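PDB 2YZV: ADP-ribosylglycohydrolase from Thermus thermophilus, which belongs to the ADP-ribosylglycohydrolase family of compact all-helical proteins and carries bound magnesium ions. Local coordinates for residues Asp9-Ala14 with Ala140-Pro145; Ala66-Gln71 with Met80-Arg85; Arg176-Gly181 with Glu185-Leu190; Trp230-Gly235 with Gly264-Leu269. One frame throughout, in Å; residues are numbered along the deposited sequence.

Overall arrangement
The four contacts tie together an all-helical, single-chain fold without strands. Along the chain, contact 2, between helices 57-72 and 76-89, is nested inside the long loop that contact 1 closes between helix 4-26 and the region of helix 135-141; contacts 3 and 4 follow in series. Contacts 1, 3 and 4 form a touching group: centres of 3 and 4 lie about 11 Å apart, and Glu142 of contact 1 pairs with Arg180 of contact 3. Helix 252-267, which contributes Asp253 and Thr254 to the magnesium sites, carries half of contact 4. Contact 2 lies across the chain's centre from contact 4, about 28 Å between centres, and reaches the group through Leu69 against Tyr141 of contact 1.

Contact 1. Residues Asp9-Ala14 with Ala140-Pro145; sequences DRRLGA and AYENHP
Arg11 and Glu142 meet with their side chains crossing at about a right angle, and a single strong pair of atoms carries the contact: NH2 of Arg11 lies 2.7 Å from OE1 of Glu142. This is a salt bridge and a nearly straight hydrogen bond, with an N-H...O angle of 173°. The carboxylate oxygen sits at the edge of the guanidinium, within its plane, as that flat group's N-H directions require. The match is less exact for the carboxylate, whose OE1 is met on the syn side but 33° out of plane, because the two groups are twisted against each other. A water completes a small ring beside the bond, accepting from Arg11 NE at 2.9 Å and donating to Glu142 OE1 at 2.7 Å, so that OE1 takes two donors. The bridge links residues 131 positions apart in the chain, joining helix 4-26 to the type I turn from Tyr141 to His144, at the end region of helix 135-141. Arg11 CA and Glu142 CA are 10.3 Å apart, a distance that suits two long side chains. Glu142 stretches out with CG anti to its backbone nitrogen (chi1 -178°), whereas Arg11 bends at chi2 before running on to its guanidinium. Both residues are buried, and their remaining polar atoms are engaged too: Arg11 NH1 donates to the carbonyl of Arg7, while Glu142 OE2 forms a second salt bridge with Arg180.

Contact 2. Residues Ala66-Gln71 with Met80-Arg85; sequences AESLLQ and MDRYLR
Arg82 reaches across to Ser68 and Gln71 and takes part in every contact between the two segments. Just before it, Met80 and Asp81 turn to helix 105-115, Met80 packing on Leu109 and Asp81 OD1 bonding to Tyr112. Arg82 itself runs extended from CG to NE, its shaft passing close to the small Ser68: its CD lies 3.7 Å from Ser68 CB, and its NE 3.4 Å from Ser68 CA. A serine suits this place, since a short side chain admits the arginine close to the helix backbone. The guanidinium then has Gln71 OE1 near its plane at the edge, 2.6 Å from Arg82 NH2, the amide turned 54° from it, while the carbonyl oxygen of Glu67 lies over one face. Asp78, a turn earlier, forms a salt bridge with Arg82 NE and accepts a hydrogen bond from Ser68 OG, consistent with positioning both. The Glu67 carboxylate adds only a distant opposite charge, 4.5 Å from OE1 to Arg82 NH1. Further on, Tyr83 turns to Gln61, Cys64 and Leu65 of the facing helix, and Leu84 to Ala113. Axes 10.2 Å apart at 146° and a short connection make this an antiparallel helical hairpin.

Contact 3. Residues Arg176-Gly181 with Glu185-Leu190; sequences REALRG and EALLAL
Leu187 packs against Glu177 and Ala178 where helix 162-179 ends and the short helix 184-189 begins, two consecutive helices joined by a short turn, with only three residues between the two segments. The turn starts with a Schellman motif: Gly181 takes up positive phi (90°), and its amide bonds back to the carbonyl of Ala178. At these backbone angles a CB would run into the carbonyl oxygen of the preceding residue, so glycine fits the place.

The apolar part is small and rests on the two methyl branches of one leucine. CD2 of Leu187 meets CB of Glu177 at 3.6 Å and also approaches the backbone N of Ala178. CD1 of Leu187 faces CB of Ala178 at 4.1 Å, a light contact between methyl groups. CG of Leu187 stands anti to the carbonyl carbon (chi1 -64°), which carries the fork across to the first helix. Alanine suits its position, being small enough for Leu262 and Ala265 of helix 252-267 to pack there too.

The polar part belongs to the first helix alone. Glu177 offers its aliphatic CB to Leu187, but its chain bends at chi2, and the carboxylate leads off toward Arg176. That arginine forms a salt bridge with it, side-on through NE and NH2, both aimed at the same oxygen and lying near the guanidinium plane. Glu177 OE2 receives Arg176 NE at 3.2 Å on its anti lone pair, whereas Arg176 NH2 comes at 3.3 Å from above the carboxylate plane.

Contact 4. Residues Trp230-Gly235 with Gly264-Leu269; sequences WAFARG and GAYYGL
A T-shaped aromatic pair joins the C-terminal ends of helices 221-234 and 252-267: the ring of Phe232 directs its edge at the face of Tyr266. The planes stand at 86° with centroids 5.0 Å apart, and Phe232 CZ comes to 3.5 Å from Tyr266 CG, displaced toward the rim of the tyrosine ring. Both aromatic chains leave their helices with CG anti to the backbone nitrogen (chi1 -179° for Phe232, -177° for Tyr266), and in this way they bridge backbones whose nearest CA atoms are 9.6 Å apart. Flat, rigid rings suit such a gap between helices, and Leu187 of helix 184-189 touches both, extending the packing to a third helix of this all-helical fold. Lys184, at the start of that helix, makes a cation-pi contact with Phe232 and hydrogen bonds to the carbonyl oxygen of Phe232 and to Tyr267 OH. Tyr267 also touches the phenylalanine, more loosely, with CE2 4.2 Å from Phe232 CE1. One of its faces is covered by Tyr266 CD2, above the ring centre. Its hydroxyl reaches the end of the other helix, where a water lies 2.9 Å from Tyr267 OH and 3.1 Å from Gly235 O, to which it may donate.

Contact 1. Residues Asp9-Ala14 with Ala140-Pro145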
loop_
_atom_site.group_PDB
_atom_site.type_symbol
_atom_site.label_atom_id
_atom_site.label_comp_id
_atom_site.label_asym_id
_atom_site.label_seq_id
_atom_site.Cartn_x
_atom_site.Cartn_y
_atom_site.Cartn_z
ATOM N N ASP A 9 4.030 1.335 17.488
ATOM C CA ASP A 9 5.087 1.688 16.546
ATOM C C ASP A 9 4.926 0.976 15.201
ATOM O O ASP A 9 5.220 1.549 14.147
ATOM C CB ASP A 9 6.451 1.342 17.158
ATOM C CG ASP A 9 7.613 1.939 16.387
ATOM O OD1 ASP A 9 8.641 1.248 16.236
ATOM O OD2 ASP A 9 7.512 3.105 15.947
ATOM N N ARG A 10 4.455 -0.267 15.236
ATOM C CA ARG A 10 4.269 -1.028 14.005
ATOM C C ARG A 10 3.104 -0.501 13.172
ATOM O O ARG A 10 3.193 -0.423 11.942
ATOM C CB ARG A 10 4.032 -2.507 14.316
ATOM C CG ARG A 10 5.225 -3.237 14.910
ATOM C CD ARG A 10 4.881 -4.704 15.122
ATOM N NE ARG A 10 5.982 -5.469 15.707
ATOM C CZ ARG A 10 7.079 -5.830 15.052
ATOM N NH1 ARG A 10 7.239 -5.501 13.776
ATOM N NH2 ARG A 10 8.024 -6.525 15.675
ATOM N N ARG A 11 2.003 -0.156 13.832
ATOM C CA ARG A 11 0.840 0.355 13.118
ATOM C C ARG A 11 1.142 1.735 12.541
ATOM O O ARG A 11 0.788 2.027 11.400
ATOM C CB ARG A 11 -0.385 0.416 14.039
ATOM C CG ARG A 11 -1.064 -0.936 14.276
ATOM C CD ARG A 11 -0.228 -1.854 15.158
ATOM N NE ARG A 11 -0.821 -3.184 15.285
ATOM C CZ ARG A 11 -0.285 -4.170 15.998
ATOM N NH1 ARG A 11 0.855 -3.973 16.651
ATOM N NH2 ARG A 11 -0.878 -5.356 16.056
ATOM N N LEU A 12 1.802 2.583 13.324
ATOM C CA LEU A 12 2.153 3.913 12.839
ATOM C C LEU A 12 3.142 3.780 11.686
ATOM O O LEU A 12 3.078 4.526 10.709
ATOM C CB LEU A 12 2.781 4.745 13.965
ATOM C CG LEU A 12 1.858 5.331 15.041
ATOM C CD1 LEU A 12 1.201 6.588 14.515
ATOM C CD2 LEU A 12 0.816 4.307 15.470
ATOM N N GLY A 13 4.056 2.823 11.807
ATOM C CA GLY A 13 5.048 2.611 10.769
ATOM C C GLY A 13 4.445 2.184 9.444
ATOM O O GLY A 13 4.873 2.637 8.383
ATOM N N ALA A 14 3.453 1.303 9.491
ATOM C CA ALA A 14 2.821 0.839 8.261
ATOM C C ALA A 14 2.074 1.968 7.547
ATOM O O ALA A 14 2.137 2.079 6.323
ATOM C CB ALA A 14 1.865 -0.320 8.566
ATOM N N ALA A 140 -7.162 -1.477 11.364
ATOM C CA ALA A 140 -8.418 -1.520 12.111
ATOM C C ALA A 140 -9.069 -2.897 12.198
ATOM O O ALA A 140 -9.711 -3.217 13.197
ATOM C CB ALA A 140 -9.406 -0.521 11.517
ATOM N N TYR A 141 -8.902 -3.718 11.168
ATOM C CA TYR A 141 -9.523 -5.041 11.164
ATOM C C TYR A 141 -8.535 -6.201 11.234
ATOM O O TYR A 141 -8.828 -7.313 10.802
ATOM C CB TYR A 141 -10.420 -5.171 9.927
ATOM C CG TYR A 141 -11.688 -4.360 10.040
ATOM C CD1 TYR A 141 -12.819 -4.887 10.662
ATOM C CD2 TYR A 141 -11.744 -3.048 9.572
ATOM C CE1 TYR A 141 -13.972 -4.132 10.818
ATOM C CE2 TYR A 141 -12.897 -2.279 9.725
ATOM C CZ TYR A 141 -14.007 -2.830 10.350
ATOM O OH TYR A 141 -15.149 -2.082 10.519
ATOM N N GLU A 142 -7.371 -5.929 11.814
ATOM C CA GLU A 142 -6.312 -6.922 11.964
ATOM C C GLU A 142 -6.798 -8.266 12.503
ATOM O O GLU A 142 -6.414 -9.324 12.007
ATOM C CB GLU A 142 -5.239 -6.399 12.921
ATOM C CG GLU A 142 -4.063 -7.344 13.102
ATOM C CD GLU A 142 -3.326 -7.113 14.406
ATOM O OE1 GLU A 142 -3.239 -5.947 14.838
ATOM O OE2 GLU A 142 -2.832 -8.099 14.995
ATOM N N ASN A 143 -7.647 -8.208 13.519
ATOM C CA ASN A 143 -8.131 -9.414 14.178
ATOM C C ASN A 143 -9.426 -10.020 13.656
ATOM O O ASN A 143 -9.864 -11.065 14.146
ATOM C CB ASN A 143 -8.253 -9.126 15.673
ATOM C CG ASN A 143 -7.019 -8.448 16.223
ATOM O OD1 ASN A 143 -5.914 -8.977 16.118
ATOM N ND2 ASN A 143 -7.196 -7.267 16.802
ATOM N N HIS A 144 -10.038 -9.380 12.667
ATOM C CA HIS A 144 -11.280 -9.893 12.107
ATOM C C HIS A 144 -11.024 -11.222 11.400
ATOM O O HIS A 144 -10.102 -11.344 10.595
ATOM C CB HIS A 144 -11.876 -8.894 11.118
ATOM C CG HIS A 144 -13.317 -9.150 10.804
ATOM N ND1 HIS A 144 -14.342 -8.415 11.359
ATOM C CD2 HIS A 144 -13.903 -10.081 10.016
ATOM C CE1 HIS A 144 -15.499 -8.884 10.926
ATOM N NE2 HIS A 144 -15.262 -9.894 10.111
ATOM N N PRO A 145 -11.839 -12.245 11.694
ATOM C CA PRO A 145 -11.670 -13.556 11.066
ATOM C C PRO A 145 -11.805 -13.518 9.542
ATOM O O PRO A 145 -11.250 -14.364 8.844
ATOM C CB PRO A 145 -12.765 -14.394 11.727
ATOM C CG PRO A 145 -13.840 -13.383 11.989
ATOM C CD PRO A 145 -13.046 -12.218 12.541
HETATM O O HOH W 1 -3.446 -3.412 14.047
#

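Contact 2. Residues Ala66-Gln71 with Met80-Arg85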
loop_
_atom_site.group_PDB
_atom_site.type_symbol
_atom_site.label_atom_id
_atom_site.label_comp_id
_atom_site.label_asym_id
_atom_site.label_seq_id
_atom_site.Cartn_x
_atom_site.Cartn_y
_atom_site.Cartn_z
ATOM N N ALA A 66 -9.124 5.359 5.448
ATOM C CA ALA A 66 -8.901 5.460 6.885
ATOM C C ALA A 66 -10.062 6.195 7.553
ATOM O O ALA A 66 -10.611 5.725 8.550
ATOM C CB ALA A 66 -7.586 6.194 7.165
ATOM N N GLU A 67 -10.437 7.344 7.002
ATOM C CA GLU A 67 -11.532 8.116 7.579
ATOM C C GLU A 67 -12.855 7.367 7.488
ATOM O O GLU A 67 -13.670 7.428 8.407
ATOM C CB GLU A 67 -11.643 9.481 6.895
ATOM C CG GLU A 67 -10.390 10.329 7.041
ATOM C CD GLU A 67 -10.646 11.804 6.808
ATOM O OE1 GLU A 67 -11.235 12.156 5.765
ATOM O OE2 GLU A 67 -10.252 12.614 7.674
ATOM N N SER A 68 -13.068 6.658 6.385
ATOM C CA SER A 68 -14.299 5.894 6.208
ATOM C C SER A 68 -14.427 4.804 7.273
ATOM O O SER A 68 -15.492 4.627 7.870
ATOM C CB SER A 68 -14.332 5.261 4.814
ATOM O OG SER A 68 -15.560 4.585 4.581
ATOM N N LEU A 69 -13.339 4.076 7.513
ATOM C CA LEU A 69 -13.336 2.997 8.499
ATOM C C LEU A 69 -13.619 3.509 9.908
ATOM O O LEU A 69 -14.368 2.892 10.667
ATOM C CB LEU A 69 -11.987 2.268 8.478
ATOM C CG LEU A 69 -11.667 1.501 7.192
ATOM C CD1 LEU A 69 -10.220 1.025 7.209
ATOM C CD2 LEU A 69 -12.617 0.325 7.055
ATOM N N LEU A 70 -13.016 4.640 10.253
ATOM C CA LEU A 70 -13.202 5.216 11.577
ATOM C C LEU A 70 -14.596 5.789 11.790
ATOM O O LEU A 70 -15.102 5.785 12.911
ATOM C CB LEU A 70 -12.157 6.305 11.826
ATOM C CG LEU A 70 -10.708 5.824 11.956
ATOM C CD1 LEU A 70 -9.769 7.020 12.009
ATOM C CD2 LEU A 70 -10.559 4.963 13.206
ATOM N N GLN A 71 -15.222 6.275 10.723
ATOM C CA GLN A 71 -16.550 6.867 10.850
ATOM C C GLN A 71 -17.714 5.888 10.707
ATOM O O GLN A 71 -18.811 6.156 11.199
ATOM C CB GLN A 71 -16.728 8.005 9.841
ATOM C CG GLN A 71 -17.898 8.926 10.168
ATOM C CD GLN A 71 -18.159 9.956 9.088
ATOM O OE1 GLN A 71 -18.608 9.623 7.991
ATOM N NE2 GLN A 71 -17.875 11.218 9.391
ATOM N N MET A 80 -16.525 4.705 -1.449
ATOM C CA MET A 80 -16.673 5.250 -2.788
ATOM C C MET A 80 -17.225 6.671 -2.789
ATOM O O MET A 80 -16.857 7.472 -3.647
ATOM C CB MET A 80 -17.550 4.321 -3.634
ATOM C CG MET A 80 -16.869 2.997 -3.979
ATOM S SD MET A 80 -15.433 3.199 -5.077
ATOM C CE MET A 80 -16.242 3.059 -6.690
ATOM N N ASP A 81 -18.101 6.995 -1.840
ATOM C CA ASP A 81 -18.631 8.353 -1.769
ATOM C C ASP A 81 -17.444 9.286 -1.545
ATOM O O ASP A 81 -17.357 10.358 -2.143
ATOM C CB ASP A 81 -19.621 8.517 -0.609
ATOM C CG ASP A 81 -20.943 7.814 -0.855
ATOM O OD1 ASP A 81 -21.393 7.779 -2.019
ATOM O OD2 ASP A 81 -21.541 7.313 0.121
ATOM N N ARG A 82 -16.524 8.863 -0.684
ATOM C CA ARG A 82 -15.348 9.667 -0.382
ATOM C C ARG A 82 -14.370 9.736 -1.553
ATOM O O ARG A 82 -13.861 10.812 -1.864
ATOM C CB ARG A 82 -14.642 9.125 0.862
ATOM C CG ARG A 82 -15.475 9.217 2.133
ATOM C CD ARG A 82 -14.740 8.589 3.306
ATOM N NE ARG A 82 -15.569 8.500 4.506
ATOM C CZ ARG A 82 -15.899 9.533 5.274
ATOM N NH1 ARG A 82 -15.469 10.753 4.980
ATOM N NH2 ARG A 82 -16.664 9.343 6.338
ATOM N N TYR A 83 -14.099 8.604 -2.203
ATOM C CA TYR A 83 -13.180 8.612 -3.340
ATOM C C TYR A 83 -13.730 9.522 -4.430
ATOM O O TYR A 83 -12.995 10.302 -5.034
ATOM C CB TYR A 83 -12.993 7.214 -3.945
ATOM C CG TYR A 83 -12.383 6.161 -3.046
ATOM C CD1 TYR A 83 -11.452 6.491 -2.061
ATOM C CD2 TYR A 83 -12.713 4.816 -3.213
ATOM C CE1 TYR A 83 -10.868 5.504 -1.265
ATOM C CE2 TYR A 83 -12.136 3.827 -2.430
ATOM C CZ TYR A 83 -11.216 4.173 -1.457
ATOM O OH TYR A 83 -10.650 3.184 -0.685
ATOM N N LEU A 84 -15.031 9.402 -4.685
ATOM C CA LEU A 84 -15.696 10.198 -5.709
ATOM C C LEU A 84 -15.622 11.683 -5.382
ATOM O O LEU A 84 -15.360 12.511 -6.254
ATOM C CB LEU A 84 -17.162 9.769 -5.836
ATOM C CG LEU A 84 -18.016 10.495 -6.879
ATOM C CD1 LEU A 84 -17.434 10.278 -8.266
ATOM C CD2 LEU A 84 -19.447 9.980 -6.815
ATOM N N ARG A 85 -15.857 12.010 -4.116
ATOM C CA ARG A 85 -15.825 13.392 -3.658
ATOM C C ARG A 85 -14.425 13.975 -3.830
ATOM O O ARG A 85 -14.271 15.157 -4.135
ATOM C CB ARG A 85 -16.262 13.450 -2.193
ATOM C CG ARG A 85 -16.421 14.842 -1.618
ATOM C CD ARG A 85 -17.300 14.792 -0.375
ATOM N NE ARG A 85 -16.845 13.778 0.574
ATOM C CZ ARG A 85 -17.551 13.362 1.620
ATOM N NH1 ARG A 85 -18.752 13.872 1.858
ATOM N NH2 ARG A 85 -17.058 12.433 2.429
#

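Contact 3. Residues Arg176-Gly181 with Glu185-Leu190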
loop_
_atom_site.group_PDB
_atom_site.type_symbol
_atom_site.label_atom_id
_atom_site.label_comp_id
_atom_site.label_asym_id
_atom_site.label_seq_id
_atom_site.Cartn_x
_atom_site.Cartn_y
_atom_site.Cartn_z
ATOM N N ARG A 176 -0.860 -8.187 8.244
ATOM C CA ARG A 176 -1.327 -8.713 9.526
ATOM C C ARG A 176 -0.189 -9.443 10.236
ATOM O O ARG A 176 0.069 -9.210 11.418
ATOM C CB ARG A 176 -2.497 -9.681 9.332
ATOM C CG ARG A 176 -3.094 -10.175 10.654
ATOM C CD ARG A 176 -4.107 -11.282 10.426
ATOM N NE ARG A 176 -3.454 -12.517 10.001
ATOM C CZ ARG A 176 -4.099 -13.578 9.529
ATOM N NH1 ARG A 176 -5.420 -13.554 9.417
ATOM N NH2 ARG A 176 -3.425 -14.666 9.180
ATOM N N GLU A 177 0.494 -10.324 9.514
ATOM C CA GLU A 177 1.594 -11.084 10.101
ATOM C C GLU A 177 2.736 -10.185 10.545
ATOM O O GLU A 177 3.316 -10.386 11.617
ATOM C CB GLU A 177 2.100 -12.133 9.108
ATOM C CG GLU A 177 1.074 -13.210 8.810
ATOM C CD GLU A 177 0.634 -13.942 10.062
ATOM O OE1 GLU A 177 1.471 -14.647 10.662
ATOM O OE2 GLU A 177 -0.544 -13.804 10.446
ATOM N N ALA A 178 3.070 -9.192 9.726
ATOM C CA ALA A 178 4.145 -8.281 10.080
ATOM C C ALA A 178 3.801 -7.506 11.351
ATOM O O ALA A 178 4.649 -7.335 12.229
ATOM C CB ALA A 178 4.424 -7.315 8.923
ATOM N N LEU A 179 2.558 -7.040 11.454
ATOM C CA LEU A 179 2.126 -6.283 12.628
ATOM C C LEU A 179 2.190 -7.130 13.892
ATOM O O LEU A 179 2.339 -6.603 14.997
ATOM C CB LEU A 179 0.699 -5.769 12.437
ATOM C CG LEU A 179 0.509 -4.655 11.405
ATOM C CD1 LEU A 179 -0.979 -4.406 11.195
ATOM C CD2 LEU A 179 1.216 -3.383 11.870
ATOM N N ARG A 180 2.080 -8.439 13.716
ATOM C CA ARG A 180 2.114 -9.362 14.842
ATOM C C ARG A 180 3.518 -9.827 15.192
ATOM O O ARG A 180 3.700 -10.669 16.073
ATOM C CB ARG A 180 1.200 -10.550 14.557
ATOM C CG ARG A 180 -0.265 -10.149 14.576
ATOM C CD ARG A 180 -1.189 -11.290 14.220
ATOM N NE ARG A 180 -2.579 -10.918 14.452
ATOM C CZ ARG A 180 -3.616 -11.719 14.237
ATOM N NH1 ARG A 180 -3.420 -12.948 13.777
ATOM N NH2 ARG A 180 -4.848 -11.294 14.491
ATOM N N GLY A 181 4.510 -9.275 14.501
ATOM C CA GLY A 181 5.887 -9.622 14.785
ATOM C C GLY A 181 6.494 -10.788 14.036
ATOM O O GLY A 181 7.577 -11.251 14.399
ATOM N N GLU A 185 11.669 -14.021 7.248
ATOM C CA GLU A 185 11.660 -15.314 6.576
ATOM C C GLU A 185 10.249 -15.890 6.441
ATOM O O GLU A 185 9.903 -16.461 5.409
ATOM C CB GLU A 185 12.558 -16.310 7.321
ATOM C CG GLU A 185 12.247 -16.424 8.804
ATOM C CD GLU A 185 13.125 -15.531 9.675
ATOM O OE1 GLU A 185 13.500 -14.418 9.238
ATOM O OE2 GLU A 185 13.430 -15.942 10.816
ATOM N N ALA A 186 9.438 -15.739 7.483
ATOM C CA ALA A 186 8.070 -16.249 7.463
ATOM C C ALA A 186 7.221 -15.458 6.472
ATOM O O ALA A 186 6.411 -16.029 5.738
ATOM C CB ALA A 186 7.461 -16.161 8.858
ATOM N N LEU A 187 7.409 -14.143 6.459
ATOM C CA LEU A 187 6.659 -13.280 5.548
ATOM C C LEU A 187 6.950 -13.643 4.098
ATOM O O LEU A 187 6.032 -13.808 3.292
ATOM C CB LEU A 187 7.014 -11.812 5.809
ATOM C CG LEU A 187 6.600 -11.332 7.207
ATOM C CD1 LEU A 187 7.225 -9.978 7.514
ATOM C CD2 LEU A 187 5.072 -11.261 7.288
ATOM N N LEU A 188 8.228 -13.785 3.766
ATOM C CA LEU A 188 8.614 -14.122 2.400
ATOM C C LEU A 188 8.245 -15.546 1.987
ATOM O O LEU A 188 8.066 -15.818 0.805
ATOM C CB LEU A 188 10.119 -13.895 2.213
ATOM C CG LEU A 188 10.571 -12.453 2.465
ATOM C CD1 LEU A 188 12.091 -12.369 2.373
ATOM C CD2 LEU A 188 9.909 -11.521 1.449
ATOM N N ALA A 189 8.115 -16.450 2.955
ATOM C CA ALA A 189 7.765 -17.830 2.641
ATOM C C ALA A 189 6.312 -17.940 2.174
ATOM O O ALA A 189 5.961 -18.876 1.456
ATOM C CB ALA A 189 8.013 -18.728 3.852
ATOM N N LEU A 190 5.472 -16.990 2.588
ATOM C CA LEU A 190 4.072 -16.961 2.160
ATOM C C LEU A 190 3.425 -18.342 2.214
ATOM O O LEU A 190 2.654 -18.707 1.326
ATOM C CB LEU A 190 4.002 -16.423 0.725
ATOM C CG LEU A 190 4.440 -14.961 0.566
ATOM C CD1 LEU A 190 4.907 -14.673 -0.856
ATOM C CD2 LEU A 190 3.271 -14.059 0.945
#

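Contact 4. Residues Trp230-Gly235 with Gly264-Leu269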
loop_
_atom_site.group_PDB
_atom_site.type_symbol
_atom_site.label_atom_id
_atom_site.label_comp_id
_atom_site.label_asym_id
_atom_site.label_seq_id
_atom_site.Cartn_x
_atom_site.Cartn_y
_atom_site.Cartn_z
ATOM N N TRP A 230 10.686 -7.912 -3.216
ATOM C CA TRP A 230 12.104 -7.980 -3.547
ATOM C C TRP A 230 12.879 -6.950 -2.724
ATOM O O TRP A 230 13.909 -7.260 -2.129
ATOM C CB TRP A 230 12.304 -7.695 -5.038
ATOM C CG TRP A 230 13.714 -7.374 -5.401
ATOM C CD1 TRP A 230 14.750 -8.255 -5.549
ATOM C CD2 TRP A 230 14.260 -6.070 -5.627
ATOM N NE1 TRP A 230 15.907 -7.577 -5.853
ATOM C CE2 TRP A 230 15.636 -6.234 -5.906
ATOM C CE3 TRP A 230 13.719 -4.776 -5.619
ATOM C CZ2 TRP A 230 16.483 -5.150 -6.174
ATOM C CZ3 TRP A 230 14.562 -3.696 -5.887
ATOM C CH2 TRP A 230 15.929 -3.894 -6.160
ATOM N N ALA A 231 12.375 -5.719 -2.692
ATOM C CA ALA A 231 13.032 -4.648 -1.950
ATOM C C ALA A 231 13.078 -4.975 -0.465
ATOM O O ALA A 231 14.053 -4.669 0.222
ATOM C CB ALA A 231 12.297 -3.326 -2.180
ATOM N N PHE A 232 12.014 -5.600 0.027
ATOM C CA PHE A 232 11.942 -5.975 1.433
ATOM C C PHE A 232 12.960 -7.079 1.722
ATOM O O PHE A 232 13.651 -7.049 2.739
ATOM C CB PHE A 232 10.516 -6.441 1.770
ATOM C CG PHE A 232 10.323 -6.841 3.210
ATOM C CD1 PHE A 232 10.613 -5.954 4.243
ATOM C CD2 PHE A 232 9.813 -8.096 3.528
ATOM C CE1 PHE A 232 10.397 -6.314 5.578
ATOM C CE2 PHE A 232 9.593 -8.467 4.856
ATOM C CZ PHE A 232 9.886 -7.573 5.885
ATOM N N ALA A 233 13.065 -8.037 0.810
ATOM C CA ALA A 233 14.001 -9.145 0.985
ATOM C C ALA A 233 15.463 -8.699 0.962
ATOM O O ALA A 233 16.277 -9.174 1.759
ATOM C CB ALA A 233 13.766 -10.192 -0.093
ATOM N N ARG A 234 15.798 -7.781 0.061
ATOM C CA ARG A 234 17.180 -7.330 -0.061
ATOM C C ARG A 234 17.586 -6.190 0.868
ATOM O O ARG A 234 18.760 -6.066 1.216
ATOM C CB ARG A 234 17.478 -6.938 -1.510
ATOM C CG ARG A 234 17.201 -8.039 -2.524
ATOM C CD ARG A 234 17.871 -9.355 -2.141
ATOM N NE ARG A 234 17.538 -10.406 -3.097
ATOM C CZ ARG A 234 17.541 -11.705 -2.810
ATOM N NH1 ARG A 234 17.866 -12.115 -1.592
ATOM N NH2 ARG A 234 17.191 -12.587 -3.738
ATOM N N GLY A 235 16.631 -5.354 1.261
ATOM C CA GLY A 235 16.949 -4.253 2.153
ATOM C C GLY A 235 17.198 -4.758 3.561
ATOM O O GLY A 235 16.444 -5.587 4.066
ATOM N N GLY A 264 7.174 -0.804 6.953
ATOM C CA GLY A 264 6.799 0.040 8.078
ATOM C C GLY A 264 6.264 -0.803 9.223
ATOM O O GLY A 264 6.575 -0.565 10.393
ATOM N N ALA A 265 5.450 -1.797 8.887
ATOM C CA ALA A 265 4.887 -2.686 9.901
ATOM C C ALA A 265 5.975 -3.578 10.495
ATOM O O ALA A 265 5.947 -3.909 11.687
ATOM C CB ALA A 265 3.794 -3.556 9.284
ATOM N N TYR A 266 6.933 -3.963 9.661
ATOM C CA TYR A 266 8.022 -4.837 10.083
ATOM C C TYR A 266 9.085 -4.147 10.938
ATOM O O TYR A 266 9.445 -4.644 12.012
ATOM C CB TYR A 266 8.694 -5.458 8.855
ATOM C CG TYR A 266 9.786 -6.442 9.197
ATOM C CD1 TYR A 266 9.476 -7.697 9.718
ATOM C CD2 TYR A 266 11.127 -6.113 9.018
ATOM C CE1 TYR A 266 10.476 -8.603 10.056
ATOM C CE2 TYR A 266 12.140 -7.015 9.354
ATOM C CZ TYR A 266 11.802 -8.257 9.873
ATOM O OH TYR A 266 12.792 -9.149 10.213
ATOM N N TYR A 267 9.587 -3.009 10.462
ATOM C CA TYR A 267 10.634 -2.265 11.166
ATOM C C TYR A 267 10.109 -1.262 12.191
ATOM O O TYR A 267 10.812 -0.920 13.150
ATOM C CB TYR A 267 11.517 -1.522 10.162
ATOM C CG TYR A 267 12.288 -2.403 9.205
ATOM C CD1 TYR A 267 13.315 -3.236 9.658
ATOM C CD2 TYR A 267 12.026 -2.369 7.836
ATOM C CE1 TYR A 267 14.063 -4.005 8.769
ATOM C CE2 TYR A 267 12.766 -3.132 6.940
ATOM C CZ TYR A 267 13.783 -3.945 7.410
ATOM O OH TYR A 267 14.533 -4.672 6.515
ATOM N N GLY A 268 8.890 -0.777 11.982
ATOM C CA GLY A 268 8.300 0.180 12.903
ATOM C C GLY A 268 8.622 1.630 12.585
ATOM O O GLY A 268 9.616 1.927 11.924
ATOM N N LEU A 269 7.776 2.536 13.068
ATOM C CA LEU A 269 7.944 3.968 12.839
ATOM C C LEU A 269 9.320 4.487 13.255
ATOM O O LEU A 269 9.915 5.310 12.561
ATOM C CB LEU A 269 6.867 4.753 13.597
ATOM C CG LEU A 269 6.856 6.263 13.341
ATOM C CD1 LEU A 269 6.380 6.538 11.918
ATOM C CD2 LEU A 269 5.947 6.949 14.343
HETATM O O HOH W 2 13.813 -3.941 3.824
#